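Local coordinates for protein 2-aminomuconic 6-semialdehyde dehydrogenase (Pseudomonas sp., PDB 7BZV) that probably catalyses the NAD+-dependent oxidation of 2-aminomuconic 6-semialdehyde in the breakdown of 2-aminophenol, and works as a tetramer, at residues F8-W13 / V46-R51; L188-M193 / G201-V206. All coordinates share one frame; numbering follows the deposited sequence.

In the fold
Interaction 1 and interaction 2 are neighbours, their centres about 9 Å apart. Helix 184-196 packs on strand 203-205 in interaction 2, and the hairpin of interaction 1 joins the same strand. F8 O lies 2.7 Å from L205 N, a probable hydrogen bond. D10 N lies 2.8 Å from N204 OD1, another probable one. N204 thus points back to the hairpin, while F203 and L205 face the helix. Through D10 the hairpin also docks on helix 39-52. Strands 173-177 and 203-205 with helix 184-196 form a beta-alpha-beta unit, probably of the NAD-binding domain as in other aldehyde dehydrogenases.

Interaction 1: F8-W13 / V46-R51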
loop_
_atom_site.group_PDB
_atom_site.type_symbol
_atom_site.label_atom_id
_atom_site.label_comp_id
_atom_site.label_asym_id
_atom_site.label_seq_id
_atom_site.Cartn_x
_atom_site.Cartn_y
_atom_site.Cartn_z
ATOM N N PHE B 8 17.288 -35.269 -6.795
ATOM C CA PHE B 8 17.007 -34.645 -8.091
ATOM C C PHE B 8 17.897 -33.410 -8.199
ATOM O O PHE B 8 17.655 -32.402 -7.528
ATOM C CB PHE B 8 15.509 -34.325 -8.208
ATOM C CG PHE B 8 15.078 -33.879 -9.576
ATOM C CD1 PHE B 8 15.027 -34.768 -10.629
ATOM C CD2 PHE B 8 14.699 -32.551 -9.797
ATOM C CE1 PHE B 8 14.641 -34.353 -11.899
ATOM C CE2 PHE B 8 14.316 -32.120 -11.059
ATOM C CZ PHE B 8 14.277 -33.021 -12.110
ATOM N N VAL B 9 18.943 -33.479 -9.023
ATOM C CA VAL B 9 19.926 -32.402 -9.110
ATOM C C VAL B 9 20.137 -32.074 -10.574
ATOM O O VAL B 9 20.475 -32.960 -11.372
ATOM C CB VAL B 9 21.261 -32.773 -8.434
ATOM C CG1 VAL B 9 22.327 -31.716 -8.722
ATOM C CG2 VAL B 9 21.062 -32.936 -6.913
ATOM N N ASP B 10 19.943 -30.805 -10.925
ATOM C CA ASP B 10 20.196 -30.309 -12.275
ATOM C C ASP B 10 19.479 -31.167 -13.311
ATOM O O ASP B 10 20.050 -31.553 -14.333
ATOM C CB ASP B 10 21.700 -30.266 -12.567
ATOM C CG ASP B 10 22.066 -29.240 -13.634
ATOM O OD1 ASP B 10 21.226 -28.369 -13.976
ATOM O OD2 ASP B 10 23.213 -29.295 -14.122
ATOM N N GLY B 11 18.226 -31.504 -13.022
ATOM C CA GLY B 11 17.372 -32.217 -13.943
ATOM C C GLY B 11 17.578 -33.713 -13.990
ATOM O O GLY B 11 16.921 -34.379 -14.800
ATOM N N LYS B 12 18.441 -34.270 -13.138
ATOM C CA LYS B 12 18.774 -35.690 -13.181
ATOM C C LYS B 12 18.488 -36.323 -11.829
ATOM O O LYS B 12 18.802 -35.743 -10.783
ATOM C CB LYS B 12 20.253 -35.906 -13.574
ATOM C CG LYS B 12 20.654 -35.259 -14.916
ATOM C CD LYS B 12 22.153 -35.344 -15.180
ATOM C CE LYS B 12 22.698 -34.041 -15.768
ATOM N NZ LYS B 12 23.802 -33.449 -14.949
ATOM N N TRP B 13 17.866 -37.492 -11.860
ATOM C CA TRP B 13 17.762 -38.326 -10.674
ATOM C C TRP B 13 19.115 -38.952 -10.346
ATOM O O TRP B 13 19.862 -39.371 -11.230
ATOM C CB TRP B 13 16.693 -39.391 -10.898
ATOM C CG TRP B 13 15.348 -38.773 -11.233
ATOM C CD1 TRP B 13 14.798 -38.609 -12.475
ATOM C CD2 TRP B 13 14.401 -38.207 -10.300
ATOM N NE1 TRP B 13 13.562 -38.002 -12.372
ATOM C CE2 TRP B 13 13.302 -37.740 -11.050
ATOM C CE3 TRP B 13 14.380 -38.060 -8.908
ATOM C CZ2 TRP B 13 12.188 -37.135 -10.449
ATOM C CZ3 TRP B 13 13.275 -37.464 -8.312
ATOM C CH2 TRP B 13 12.193 -37.012 -9.081
ATOM N N VAL B 46 23.983 -26.663 -5.521
ATOM C CA VAL B 46 24.080 -25.209 -5.415
ATOM C C VAL B 46 24.615 -24.627 -6.715
ATOM O O VAL B 46 24.176 -23.560 -7.183
ATOM C CB VAL B 46 24.946 -24.814 -4.201
ATOM C CG1 VAL B 46 25.246 -23.316 -4.247
ATOM C CG2 VAL B 46 24.244 -25.174 -2.847
ATOM N N LYS B 47 25.589 -25.310 -7.312
ATOM C CA LYS B 47 26.191 -24.804 -8.533
ATOM C C LYS B 47 25.225 -24.918 -9.698
ATOM O O LYS B 47 25.132 -24.000 -10.516
ATOM C CB LYS B 47 27.511 -25.548 -8.787
ATOM C CG LYS B 47 28.565 -25.258 -7.688
ATOM C CD LYS B 47 28.856 -23.730 -7.504
ATOM C CE LYS B 47 28.764 -22.927 -8.831
ATOM N NZ LYS B 47 28.594 -21.435 -8.627
ATOM N N ALA B 48 24.463 -26.020 -9.762
ATOM C CA ALA B 48 23.405 -26.113 -10.757
ATOM C C ALA B 48 22.360 -24.998 -10.590
ATOM O O ALA B 48 21.822 -24.504 -11.584
ATOM C CB ALA B 48 22.735 -27.481 -10.684
ATOM N N GLY B 49 22.055 -24.581 -9.361
ATOM C CA GLY B 49 21.082 -23.506 -9.195
ATOM C C GLY B 49 21.602 -22.184 -9.730
ATOM O O GLY B 49 20.918 -21.487 -10.483
ATOM N N HIS B 50 22.835 -21.832 -9.354
ATOM C CA HIS B 50 23.441 -20.609 -9.860
ATOM C C HIS B 50 23.544 -20.650 -11.382
ATOM O O HIS B 50 23.367 -19.625 -12.051
ATOM C CB HIS B 50 24.817 -20.399 -9.208
ATOM C CG HIS B 50 24.733 -19.853 -7.817
ATOM N ND1 HIS B 50 24.208 -18.609 -7.540
ATOM C CD2 HIS B 50 25.039 -20.410 -6.620
ATOM C CE1 HIS B 50 24.220 -18.409 -6.234
ATOM N NE2 HIS B 50 24.703 -19.495 -5.651
ATOM N N ARG B 51 23.824 -21.820 -11.950
ATOM C CA ARG B 51 23.897 -21.906 -13.407
ATOM C C ARG B 51 22.515 -21.738 -14.025
ATOM O O ARG B 51 22.375 -21.099 -15.072
ATOM C CB ARG B 51 24.535 -23.234 -13.826
ATOM C CG ARG B 51 24.470 -23.558 -15.320
ATOM C CD ARG B 51 24.796 -25.053 -15.593
ATOM N NE ARG B 51 25.914 -25.504 -14.767
ATOM C CZ ARG B 51 25.975 -26.674 -14.140
ATOM N NH1 ARG B 51 24.992 -27.558 -14.251
ATOM N NH2 ARG B 51 27.027 -26.956 -13.396
HETATM O O HOH W 1 22.057 -25.723 -14.215
#
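D10 meets R51 through a salt bridge, OD2 to NH1 at 2.5 Å. OD2 comes in at the edge of the guanidinium, near its plane. The two flat groups do not lie flat on each other: the carboxylate is turned 49° from the guanidinium plane. Behind this pair A48 gives a small apolar footing, its CB 3.5 Å from D10 CG. A water donates to D10 OD1 at 2.8 Å and to A48 O at 2.9 Å, so both carboxylate oxygens are tied to helix 39-52, OD2 directly and OD1 through the water. R51 leaves the helix with CG anti to the backbone N, then bends at chi3 (-42°), which brings NH1 back to the carboxylate. With an alanine in place of D10, R51 would probably be left without its charged mate and the water without one of its two acceptors. K12 NZ is 6.1 Å from R51 NH1, so D10 is likely to ease two like charges. D10 N bonds to N204 OD1, and D10 and G11 both have positive phi. V9 and K12 close the turn, V9 N to K12 O at 2.9 Å and K12 N to V9 O at 3.0 Å. F8 CD1 sits over the centre of one face of the W13 ring. This is a two-residue beta hairpin with a type I' turn, docked by its tip on helix 39-52.

Interaction 2: L188-M193 / G201-V206; sequences LLAEVM and GVFNLV
The F203 ring takes M193 over one face. M193 CG stands 4.0 Å from the ring centroid and 24° off the normal, a CH-pi contact. Its SD is farther, 5.0 Å from the same centroid, and approaches obliquely in a Met-aromatic contact. The bend of M193 at chi2 (-74°) folds the chain back across the ring, and CE reaches CD2 of F203. Two more side chains come in obliquely. A190 CB is 3.6 Å from F203 CE1, and L189 CD2 is 3.8 Å from F203 CE2. L189 crosses the phenylalanine at about a right angle. F203 has CG anti to its backbone N, and the ring is carried toward the helix, with all three residues on the same side of its plane. Helix 184-196 follows strand 173-177 and leads into strand 203-205, so the contact packs the helix of a beta-alpha-beta crossover on its second, parallel strand. The axes of the two short segments are 9.0 Å apart, and their N-to-C directions are 150° apart. Two residues further along the strand, L205 brings CD2 to 4.2 Å from A190 CB. N204 points the other way. Its ND2 bonds to G201 O at 2.8 Å, from above the carbonyl plane, and ties the strand to the loop before it. Helix 156-169 adds V164 against F203 and L168 against M193.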
loop_
_atom_site.group_PDB
_atom_site.type_symbol
_atom_site.label_atom_id
_atom_site.label_comp_id
_atom_site.label_asym_id
_atom_site.label_seq_id
_atom_site.Cartn_x
_atom_site.Cartn_y
_atom_site.Cartn_z
ATOM N N LEU B 188 7.919 -36.400 -4.873
ATOM C CA LEU B 188 6.855 -36.210 -5.861
ATOM C C LEU B 188 6.836 -34.772 -6.376
ATOM O O LEU B 188 6.574 -34.520 -7.563
ATOM C CB LEU B 188 5.503 -36.565 -5.263
ATOM C CG LEU B 188 5.341 -38.040 -4.865
ATOM C CD1 LEU B 188 3.985 -38.306 -4.245
ATOM C CD2 LEU B 188 5.554 -38.956 -6.059
ATOM N N LEU B 189 7.156 -33.815 -5.519
ATOM C CA LEU B 189 7.201 -32.441 -6.003
ATOM C C LEU B 189 8.264 -32.283 -7.087
ATOM O O LEU B 189 8.025 -31.639 -8.117
ATOM C CB LEU B 189 7.432 -31.485 -4.846
ATOM C CG LEU B 189 7.327 -29.988 -5.247
ATOM C CD1 LEU B 189 5.967 -29.631 -5.797
ATOM C CD2 LEU B 189 7.650 -29.069 -4.031
ATOM N N ALA B 190 9.429 -32.899 -6.899
ATOM C CA ALA B 190 10.440 -32.872 -7.954
ATOM C C ALA B 190 9.928 -33.512 -9.243
ATOM O O ALA B 190 10.191 -33.005 -10.344
ATOM C CB ALA B 190 11.716 -33.566 -7.476
ATOM N N GLU B 191 9.201 -34.627 -9.134
ATOM C CA GLU B 191 8.608 -35.216 -10.332
ATOM C C GLU B 191 7.698 -34.212 -11.022
ATOM O O GLU B 191 7.706 -34.092 -12.251
ATOM C CB GLU B 191 7.842 -36.495 -9.978
ATOM C CG GLU B 191 8.745 -37.610 -9.435
ATOM C CD GLU B 191 8.003 -38.933 -9.186
ATOM O OE1 GLU B 191 6.806 -39.046 -9.521
ATOM O OE2 GLU B 191 8.629 -39.873 -8.660
ATOM N N VAL B 192 6.935 -33.451 -10.245
ATOM C CA VAL B 192 6.046 -32.454 -10.829
ATOM C C VAL B 192 6.845 -31.365 -11.532
ATOM O O VAL B 192 6.513 -30.951 -12.655
ATOM C CB VAL B 192 5.128 -31.866 -9.745
ATOM C CG1 VAL B 192 4.406 -30.609 -10.277
ATOM C CG2 VAL B 192 4.147 -32.891 -9.297
ATOM N N MET B 193 7.898 -30.872 -10.874
ATOM C CA MET B 193 8.721 -29.855 -11.502
ATOM C C MET B 193 9.233 -30.349 -12.847
ATOM O O MET B 193 9.193 -29.641 -13.849
ATOM C CB MET B 193 9.884 -29.473 -10.599
ATOM C CG MET B 193 9.394 -29.000 -9.238
ATOM S SD MET B 193 8.717 -27.319 -9.605
ATOM C CE MET B 193 8.045 -27.072 -7.894
ATOM N N GLY B 201 18.061 -27.501 -12.706
ATOM C CA GLY B 201 18.784 -26.663 -11.783
ATOM C C GLY B 201 17.909 -25.719 -10.982
ATOM O O GLY B 201 18.353 -25.225 -9.937
ATOM N N VAL B 202 16.683 -25.454 -11.447
ATOM C CA VAL B 202 15.794 -24.547 -10.716
ATOM C C VAL B 202 15.320 -25.192 -9.422
ATOM O O VAL B 202 15.324 -24.558 -8.361
ATOM C CB VAL B 202 14.599 -24.117 -11.581
ATOM C CG1 VAL B 202 13.592 -23.283 -10.726
ATOM C CG2 VAL B 202 15.099 -23.351 -12.768
ATOM N N PHE B 203 14.880 -26.447 -9.487
ATOM C CA PHE B 203 14.414 -27.174 -8.305
ATOM C C PHE B 203 15.304 -28.388 -8.077
ATOM O O PHE B 203 15.280 -29.335 -8.873
ATOM C CB PHE B 203 12.950 -27.613 -8.452
ATOM C CG PHE B 203 12.398 -28.305 -7.228
ATOM C CD1 PHE B 203 12.572 -29.673 -7.039
ATOM C CD2 PHE B 203 11.697 -27.588 -6.261
ATOM C CE1 PHE B 203 12.066 -30.291 -5.935
ATOM C CE2 PHE B 203 11.191 -28.209 -5.147
ATOM C CZ PHE B 203 11.375 -29.550 -4.966
ATOM N N ASN B 204 16.046 -28.388 -6.975
ATOM C CA ASN B 204 16.956 -29.476 -6.638
ATOM C C ASN B 204 16.588 -30.073 -5.291
ATOM O O ASN B 204 16.243 -29.351 -4.347
ATOM C CB ASN B 204 18.389 -28.980 -6.586
ATOM C CG ASN B 204 18.847 -28.390 -7.887
ATOM O OD1 ASN B 204 19.097 -29.104 -8.859
ATOM N ND2 ASN B 204 18.933 -27.065 -7.926
ATOM N N LEU B 205 16.652 -31.398 -5.211
ATOM C CA LEU B 205 16.231 -32.147 -4.036
ATOM C C LEU B 205 17.405 -32.996 -3.572
ATOM O O LEU B 205 17.901 -33.838 -4.332
ATOM C CB LEU B 205 15.025 -33.041 -4.345
ATOM C CG LEU B 205 14.567 -34.076 -3.294
ATOM C CD1 LEU B 205 13.998 -33.407 -2.106
ATOM C CD2 LEU B 205 13.560 -34.989 -3.931
ATOM N N VAL B 206 17.849 -32.762 -2.338
ATOM C CA VAL B 206 18.874 -33.579 -1.695
ATOM C C VAL B 206 18.295 -34.180 -0.426
ATOM O O VAL B 206 17.720 -33.461 0.398
ATOM C CB VAL B 206 20.133 -32.764 -1.363
ATOM C CG1 VAL B 206 20.895 -32.458 -2.656
ATOM C CG2 VAL B 206 19.789 -31.492 -0.623
#